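Local coordinates for protein cystalysin (Treponema denticola, PDB 1C7O) that belongs to the class I and II aminotransferase family of pyridoxal-phosphate-dependent enzymes and binds the ligand PPG between its two subunits, at residues Ala96-Ala101 with Phe233-Lys238; Ser202-Phe207 with His216-Ser221. All blocks are in the same frame, centred on the assembly; numbering follows the deposited sequence.

Overall arrangement
Contacts 1 and 2 lie with their centres about 13 Å apart and meet along two neighbouring parallel strands of the central mixed sheet, 230-234 and 199-203. The evidence is a pair of probable backbone hydrogen bonds: F233 N reaches S202 O at 2.9 Å, and F233 O accepts from E204 N at 3.0 Å. Both contacts also touch PPG. Contact 1 brings the start of helix 98-109 to the phosphate and K238 to C4A, the carbon that joins the pyridine ring to the imine nitrogen, whereas in contact 2 segment 202-207 borders the pyridine ring. I205 bridges the two, its CD1 lying 3.3 Å from S237 OG. Y64 OH of the second subunit is also hydrogen-bonded to PPG, so the pocket is shared.

Contact 1: residues Ala96-Ala101 with Phe233-Lys238; sequences AGVVPA and FTAPSK. With PPG ((2E,3E)-4-(2-aminoethoxy)-2-[({3-hydroxy-2-methyl-5-[(phosphonooxy)methyl]pyridin-4-yl}methyl)imino]but-3-enoic acid), chain I.
The phosphate-binding corner of the PPG site rests on V98, whose two methyl groups divide their contacts between F233 and A235. CG1 lies 3.5 Å from F233 CB and approaches the ring obliquely. CG1 is anti to the backbone N (chi1 172°), which leaves CG2 on the side of that nitrogen, where it meets A235 CB at 3.9 Å and also borders the phosphate. One turn of backbone further on, A101 CB lies 3.7 Å from both CD2 and CE2 of F233. The link across the two segments is thus apolar and buried, and V102 and A105 of the same helix continue the lining around F233.

G97 takes the N-cap position of helix 98-109, and the first amides of that helix point at the phosphate, a phosphate-binding helix N-terminus such as is found in fold type I pyridoxal-phosphate enzymes. V98 N donates to PPG OP2 at 2.7 Å in a nearly straight bond (171°), and V99 N donates to PPG OP1 at 3.3 Å with an angle of 170°. The helix dipole would be expected to add to this attraction. Beyond A235 the chain turns into the short, weakly bonded helix 237-240, from which the bent side chain of K238 brings NZ to 2.9 Å from PPG C4A, too far for a covalent bond; NZ also makes a weak hydrogen bond to Y64 OH of the second subunit.

Contact 2: residues Ser202-Phe207 with His216-Ser221; sequences SDEIHF and HTVFQS. With PPG ((2E,3E)-4-(2-aminoethoxy)-2-[({3-hydroxy-2-methyl-5-[(phosphonooxy)methyl]pyridin-4-yl}methyl)imino]but-3-enoic acid), chain I.
E204 turns CG to the side of its own backbone N (chi1 -49°) and then runs extended, which carries its carboxylate across to H216, V218 and F219. In F207, by contrast, CG is held between the backbone N and the carbonyl carbon (chi1 78°); the ring swings away and CB is left over H216. The two oxygens of E204 do different work. OE2 accepts from F219 N at 3.0 Å (N-H...O angle 144°), on the syn side and somewhat out of the carboxylate plane, while S202 OG donates to its anti lone pair at 2.9 Å. Two donors therefore fix the rotation of the carboxylate. OE1 instead lies near the edge of the H216 ring, 2.9 Å from CE1, and packs against V218 CG1 at 3.5 Å. It makes no hydrogen bond to H216 NE2, whose partner is S172 O.

F207 CB stands 3.5 Å from the centroid of the H216 ring, almost on the ring normal, a CH-pi contact. The F207 ring adds an offset edge-to-face pair, its edge toward the H216 face with centroids 5.8 Å apart; H83 stacks on F207 as well.

Residues E204 to F207 form a type I beta turn, and D203 OD2 accepts from I205 N in an Asx turn that orients the aspartate. D203 OD1 comes within 2.7 Å of PPG N1, the place an aspartate at the end of a central strand takes beside the pyridine nitrogen in fold type I pyridoxal-phosphate enzymes.

Contact 1: residues Ala96-Ala101 with Phe233-Lys238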
loop_
_atom_site.group_PDB
_atom_site.type_symbol
_atom_site.label_atom_id
_atom_site.label_comp_id
_atom_site.label_asym_id
_atom_site.label_seq_id
_atom_site.Cartn_x
_atom_site.Cartn_y
_atom_site.Cartn_z
ATOM N N ALA A 96 -0.412 -4.565 -2.199
ATOM C CA ALA A 96 -1.340 -3.888 -1.303
ATOM C C ALA A 96 -2.780 -4.252 -1.632
ATOM O O ALA A 96 -3.569 -4.540 -0.734
ATOM C CB ALA A 96 -1.156 -2.398 -1.387
ATOM N N GLY A 97 -3.120 -4.235 -2.913
ATOM C CA GLY A 97 -4.471 -4.579 -3.318
ATOM C C GLY A 97 -4.530 -5.401 -4.595
ATOM O O GLY A 97 -3.520 -5.562 -5.295
ATOM N N VAL A 98 -5.712 -5.930 -4.897
ATOM C CA VAL A 98 -5.909 -6.730 -6.097
ATOM C C VAL A 98 -6.025 -5.835 -7.339
ATOM O O VAL A 98 -5.520 -6.186 -8.407
ATOM C CB VAL A 98 -7.167 -7.646 -5.958
ATOM C CG1 VAL A 98 -7.482 -8.332 -7.285
ATOM C CG2 VAL A 98 -6.916 -8.705 -4.891
ATOM N N VAL A 99 -6.673 -4.681 -7.203
ATOM C CA VAL A 99 -6.802 -3.757 -8.330
ATOM C C VAL A 99 -5.414 -3.230 -8.747
ATOM O O VAL A 99 -5.084 -3.185 -9.940
ATOM C CB VAL A 99 -7.766 -2.570 -7.997
ATOM C CG1 VAL A 99 -7.637 -1.475 -9.042
ATOM C CG2 VAL A 99 -9.216 -3.068 -7.990
ATOM N N PRO A 100 -4.585 -2.819 -7.774
ATOM C CA PRO A 100 -3.253 -2.330 -8.155
ATOM C C PRO A 100 -2.495 -3.472 -8.857
ATOM O O PRO A 100 -1.756 -3.254 -9.820
ATOM C CB PRO A 100 -2.623 -1.957 -6.813
ATOM C CG PRO A 100 -3.822 -1.554 -5.972
ATOM C CD PRO A 100 -4.838 -2.620 -6.334
ATOM N N ALA A 101 -2.691 -4.694 -8.361
ATOM C CA ALA A 101 -2.055 -5.864 -8.953
ATOM C C ALA A 101 -2.541 -6.024 -10.398
ATOM O O ALA A 101 -1.759 -6.359 -11.285
ATOM C CB ALA A 101 -2.391 -7.110 -8.147
ATOM N N PHE A 233 -5.375 -13.612 -8.972
ATOM C CA PHE A 233 -5.445 -12.614 -7.914
ATOM C C PHE A 233 -6.315 -13.077 -6.745
ATOM O O PHE A 233 -7.526 -13.297 -6.905
ATOM C CB PHE A 233 -6.010 -11.301 -8.460
ATOM C CG PHE A 233 -5.305 -10.789 -9.683
ATOM C CD1 PHE A 233 -5.870 -10.946 -10.941
ATOM C CD2 PHE A 233 -4.089 -10.121 -9.575
ATOM C CE1 PHE A 233 -5.246 -10.447 -12.075
ATOM C CE2 PHE A 233 -3.451 -9.614 -10.708
ATOM C CZ PHE A 233 -4.035 -9.779 -11.961
ATOM N N THR A 234 -5.716 -13.236 -5.571
ATOM C CA THR A 234 -6.502 -13.640 -4.417
ATOM C C THR A 234 -6.218 -12.714 -3.249
ATOM O O THR A 234 -5.210 -12.014 -3.240
ATOM C CB THR A 234 -6.192 -15.065 -3.976
ATOM O OG1 THR A 234 -4.936 -15.088 -3.287
ATOM C CG2 THR A 234 -6.144 -15.983 -5.177
ATOM N N ALA A 235 -7.114 -12.720 -2.264
ATOM C CA ALA A 235 -6.965 -11.892 -1.077
ATOM C C ALA A 235 -7.933 -12.331 0.016
ATOM O O ALA A 235 -8.939 -12.985 -0.255
ATOM C CB ALA A 235 -7.216 -10.434 -1.433
ATOM N N PRO A 236 -7.631 -11.994 1.277
ATOM C CA PRO A 236 -8.522 -12.375 2.375
ATOM C C PRO A 236 -9.499 -11.223 2.663
ATOM O O PRO A 236 -10.438 -11.356 3.438
ATOM C CB PRO A 236 -7.547 -12.602 3.523
ATOM C CG PRO A 236 -6.551 -11.494 3.300
ATOM C CD PRO A 236 -6.325 -11.534 1.795
ATOM N N SER A 237 -9.252 -10.094 2.014
ATOM C CA SER A 237 -10.040 -8.887 2.182
ATOM C C SER A 237 -11.566 -9.036 2.163
ATOM O O SER A 237 -12.228 -8.688 3.142
ATOM C CB SER A 237 -9.593 -7.849 1.147
ATOM O OG SER A 237 -9.543 -8.425 -0.144
ATOM N N LYS A 238 -12.131 -9.535 1.063
ATOM C CA LYS A 238 -13.577 -9.688 0.983
ATOM C C LYS A 238 -14.096 -10.766 1.921
ATOM O O LYS A 238 -15.127 -10.589 2.572
ATOM C CB LYS A 238 -14.012 -10.002 -0.454
ATOM C CG LYS A 238 -13.944 -8.819 -1.417
ATOM C CD LYS A 238 -13.761 -7.493 -0.664
ATOM C CE LYS A 238 -13.775 -6.306 -1.590
ATOM N NZ LYS A 238 -12.741 -6.486 -2.628
HETATM N N1 PPG I . -11.756 -7.258 -7.737
HETATM C C2 PPG I . -13.129 -7.462 -7.756
HETATM C C2A PPG I . -13.627 -8.381 -8.822
HETATM C C3 PPG I . -13.923 -6.794 -6.717
HETATM O O3 PPG I . -15.276 -7.048 -6.833
HETATM C C4 PPG I . -13.302 -5.987 -5.750
HETATM C C4A PPG I . -14.197 -5.169 -4.814
HETATM C C5 PPG I . -11.795 -5.835 -5.836
HETATM C C6 PPG I . -11.098 -6.493 -6.843
HETATM C C5A PPG I . -11.002 -4.884 -4.856
HETATM O OP4 PPG I . -9.790 -5.501 -4.379
HETATM P P PPG I . -8.708 -4.627 -3.555
HETATM O OP1 PPG I . -8.182 -3.631 -4.519
HETATM O OP2 PPG I . -7.640 -5.617 -3.059
HETATM O OP3 PPG I . -9.435 -4.055 -2.398
HETATM N N4A PPG I . -14.609 -3.927 -5.427
HETATM C CAI PPG I . -15.569 -3.073 -4.704
HETATM C CBC PPG I . -17.002 -3.075 -5.147
HETATM O O2B PPG I . -17.960 -2.258 -4.537
HETATM O O3B PPG I . -17.368 -3.867 -6.118
HETATM C CBI PPG I . -15.146 -2.322 -3.554
HETATM C CGI PPG I . -14.981 -0.912 -3.624
HETATM O OET PPG I . -13.968 -0.284 -4.459
HETATM C CEI PPG I . -13.935 1.161 -4.044
HETATM C CFI PPG I . -13.461 1.275 -2.578
HETATM N NI PPG I . -13.478 2.620 -2.098
#

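Contact 2: residues Ser202-Phe207 with His216-Ser221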
loop_
_atom_site.group_PDB
_atom_site.type_symbol
_atom_site.label_atom_id
_atom_site.label_comp_id
_atom_site.label_asym_id
_atom_site.label_seq_id
_atom_site.Cartn_x
_atom_site.Cartn_y
_atom_site.Cartn_z
ATOM N N SER A 202 -6.938 -14.166 -13.843
ATOM C CA SER A 202 -8.159 -14.496 -13.121
ATOM C C SER A 202 -8.238 -13.865 -11.727
ATOM O O SER A 202 -7.506 -14.232 -10.810
ATOM C CB SER A 202 -8.302 -16.012 -13.008
ATOM O OG SER A 202 -9.582 -16.364 -12.511
ATOM N N ASP A 203 -9.143 -12.909 -11.581
ATOM C CA ASP A 203 -9.352 -12.213 -10.321
ATOM C C ASP A 203 -10.388 -13.025 -9.565
ATOM O O ASP A 203 -11.569 -12.990 -9.896
ATOM C CB ASP A 203 -9.869 -10.805 -10.623
ATOM C CG ASP A 203 -10.243 -10.025 -9.384
ATOM O OD1 ASP A 203 -10.420 -8.800 -9.528
ATOM O OD2 ASP A 203 -10.369 -10.615 -8.290
ATOM N N GLU A 204 -9.937 -13.762 -8.553
ATOM C CA GLU A 204 -10.822 -14.620 -7.767
ATOM C C GLU A 204 -10.930 -14.168 -6.309
ATOM O O GLU A 204 -11.098 -14.989 -5.407
ATOM C CB GLU A 204 -10.316 -16.067 -7.841
ATOM C CG GLU A 204 -10.017 -16.520 -9.274
ATOM C CD GLU A 204 -9.739 -18.015 -9.405
ATOM O OE1 GLU A 204 -9.894 -18.753 -8.404
ATOM O OE2 GLU A 204 -9.374 -18.452 -10.520
ATOM N N ILE A 205 -10.850 -12.858 -6.089
ATOM C CA ILE A 205 -10.919 -12.294 -4.742
ATOM C C ILE A 205 -12.213 -12.660 -3.995
ATOM O O ILE A 205 -12.259 -12.667 -2.755
ATOM C CB ILE A 205 -10.757 -10.746 -4.795
ATOM C CG1 ILE A 205 -10.606 -10.187 -3.378
ATOM C CG2 ILE A 205 -11.944 -10.117 -5.519
ATOM C CD1 ILE A 205 -10.168 -8.750 -3.340
ATOM N N HIS A 206 -13.253 -12.981 -4.754
ATOM C CA HIS A 206 -14.539 -13.350 -4.179
ATOM C C HIS A 206 -14.743 -14.846 -4.035
ATOM O O HIS A 206 -15.813 -15.278 -3.601
ATOM C CB HIS A 206 -15.670 -12.806 -5.049
ATOM C CG HIS A 206 -15.967 -11.365 -4.818
ATOM N ND1 HIS A 206 -15.940 -10.427 -5.825
ATOM C CD2 HIS A 206 -16.317 -10.699 -3.691
ATOM C CE1 HIS A 206 -16.259 -9.245 -5.332
ATOM N NE2 HIS A 206 -16.491 -9.386 -4.036
ATOM N N PHE A 207 -13.722 -15.632 -4.372
ATOM C CA PHE A 207 -13.859 -17.081 -4.334
ATOM C C PHE A 207 -14.196 -17.765 -3.007
ATOM O O PHE A 207 -14.435 -18.970 -2.987
ATOM C CB PHE A 207 -12.641 -17.748 -5.008
ATOM C CG PHE A 207 -11.384 -17.803 -4.167
ATOM C CD1 PHE A 207 -10.228 -18.372 -4.700
ATOM C CD2 PHE A 207 -11.354 -17.361 -2.849
ATOM C CE1 PHE A 207 -9.071 -18.504 -3.932
ATOM C CE2 PHE A 207 -10.202 -17.491 -2.077
ATOM C CZ PHE A 207 -9.062 -18.064 -2.618
ATOM N N HIS A 216 -16.950 -23.199 -6.227
ATOM C CA HIS A 216 -16.063 -22.437 -7.095
ATOM C C HIS A 216 -14.850 -23.276 -7.470
ATOM O O HIS A 216 -14.373 -24.098 -6.686
ATOM C CB HIS A 216 -15.618 -21.151 -6.382
ATOM C CG HIS A 216 -14.529 -20.399 -7.093
ATOM N ND1 HIS A 216 -13.199 -20.749 -7.001
ATOM C CD2 HIS A 216 -14.577 -19.312 -7.900
ATOM C CE1 HIS A 216 -12.474 -19.911 -7.721
ATOM N NE2 HIS A 216 -13.286 -19.029 -8.276
ATOM N N THR A 217 -14.362 -23.073 -8.686
ATOM C CA THR A 217 -13.194 -23.787 -9.167
ATOM C C THR A 217 -12.107 -22.778 -9.544
ATOM O O THR A 217 -12.339 -21.874 -10.357
ATOM C CB THR A 217 -13.540 -24.650 -10.395
ATOM O OG1 THR A 217 -14.477 -25.665 -10.016
ATOM C CG2 THR A 217 -12.287 -25.303 -10.959
ATOM N N VAL A 218 -10.933 -22.922 -8.929
ATOM C CA VAL A 218 -9.806 -22.038 -9.213
ATOM C C VAL A 218 -9.413 -22.299 -10.661
ATOM O O VAL A 218 -8.939 -23.384 -11.000
ATOM C CB VAL A 218 -8.613 -22.342 -8.290
ATOM C CG1 VAL A 218 -7.501 -21.325 -8.524
ATOM C CG2 VAL A 218 -9.075 -22.330 -6.834
ATOM N N PHE A 219 -9.609 -21.300 -11.511
ATOM C CA PHE A 219 -9.330 -21.458 -12.924
ATOM C C PHE A 219 -8.035 -22.168 -13.302
ATOM O O PHE A 219 -8.053 -23.114 -14.090
ATOM C CB PHE A 219 -9.402 -20.110 -13.631
ATOM C CG PHE A 219 -9.894 -20.200 -15.048
ATOM C CD1 PHE A 219 -10.243 -19.054 -15.749
ATOM C CD2 PHE A 219 -10.005 -21.436 -15.688
ATOM C CE1 PHE A 219 -10.697 -19.134 -17.067
ATOM C CE2 PHE A 219 -10.454 -21.529 -17.002
ATOM C CZ PHE A 219 -10.800 -20.372 -17.697
ATOM N N GLN A 220 -6.913 -21.744 -12.741
ATOM C CA GLN A 220 -5.649 -22.361 -13.109
ATOM C C GLN A 220 -5.388 -23.758 -12.549
ATOM O O GLN A 220 -4.360 -24.366 -12.864
ATOM C CB GLN A 220 -4.492 -21.451 -12.725
ATOM C CG GLN A 220 -4.159 -21.460 -11.250
ATOM C CD GLN A 220 -2.842 -20.780 -10.980
ATOM O OE1 GLN A 220 -2.733 -19.562 -11.072
ATOM N NE2 GLN A 220 -1.825 -21.572 -10.664
ATOM N N SER A 221 -6.294 -24.277 -11.726
ATOM C CA SER A 221 -6.078 -25.609 -11.165
ATOM C C SER A 221 -6.599 -26.735 -12.057
ATOM O O SER A 221 -6.344 -27.907 -11.784
ATOM C CB SER A 221 -6.729 -25.721 -9.788
ATOM O OG SER A 221 -8.132 -25.593 -9.884
HETATM N N1 PPG I . -11.756 -7.258 -7.737
HETATM C C2 PPG I . -13.129 -7.462 -7.756
HETATM C C2A PPG I . -13.627 -8.381 -8.822
HETATM C C3 PPG I . -13.923 -6.794 -6.717
HETATM O O3 PPG I . -15.276 -7.048 -6.833
HETATM C C4 PPG I . -13.302 -5.987 -5.750
HETATM C C4A PPG I . -14.197 -5.169 -4.814
HETATM C C5 PPG I . -11.795 -5.835 -5.836
HETATM C C6 PPG I . -11.098 -6.493 -6.843
HETATM C C5A PPG I . -11.002 -4.884 -4.856
HETATM O OP4 PPG I . -9.790 -5.501 -4.379
HETATM P P PPG I . -8.708 -4.627 -3.555
HETATM O OP1 PPG I . -8.182 -3.631 -4.519
HETATM O OP2 PPG I . -7.640 -5.617 -3.059
HETATM O OP3 PPG I . -9.435 -4.055 -2.398
HETATM N N4A PPG I . -14.609 -3.927 -5.427
HETATM C CAI PPG I . -15.569 -3.073 -4.704
HETATM C CBC PPG I . -17.002 -3.075 -5.147
HETATM O O2B PPG I . -17.960 -2.258 -4.537
HETATM O O3B PPG I . -17.368 -3.867 -6.118
HETATM C CBI PPG I . -15.146 -2.322 -3.554
HETATM C CGI PPG I . -14.981 -0.912 -3.624
HETATM O OET PPG I . -13.968 -0.284 -4.459
HETATM C CEI PPG I . -13.935 1.161 -4.044
HETATM C CFI PPG I . -13.461 1.275 -2.578
HETATM N NI PPG I . -13.478 2.620 -2.098
#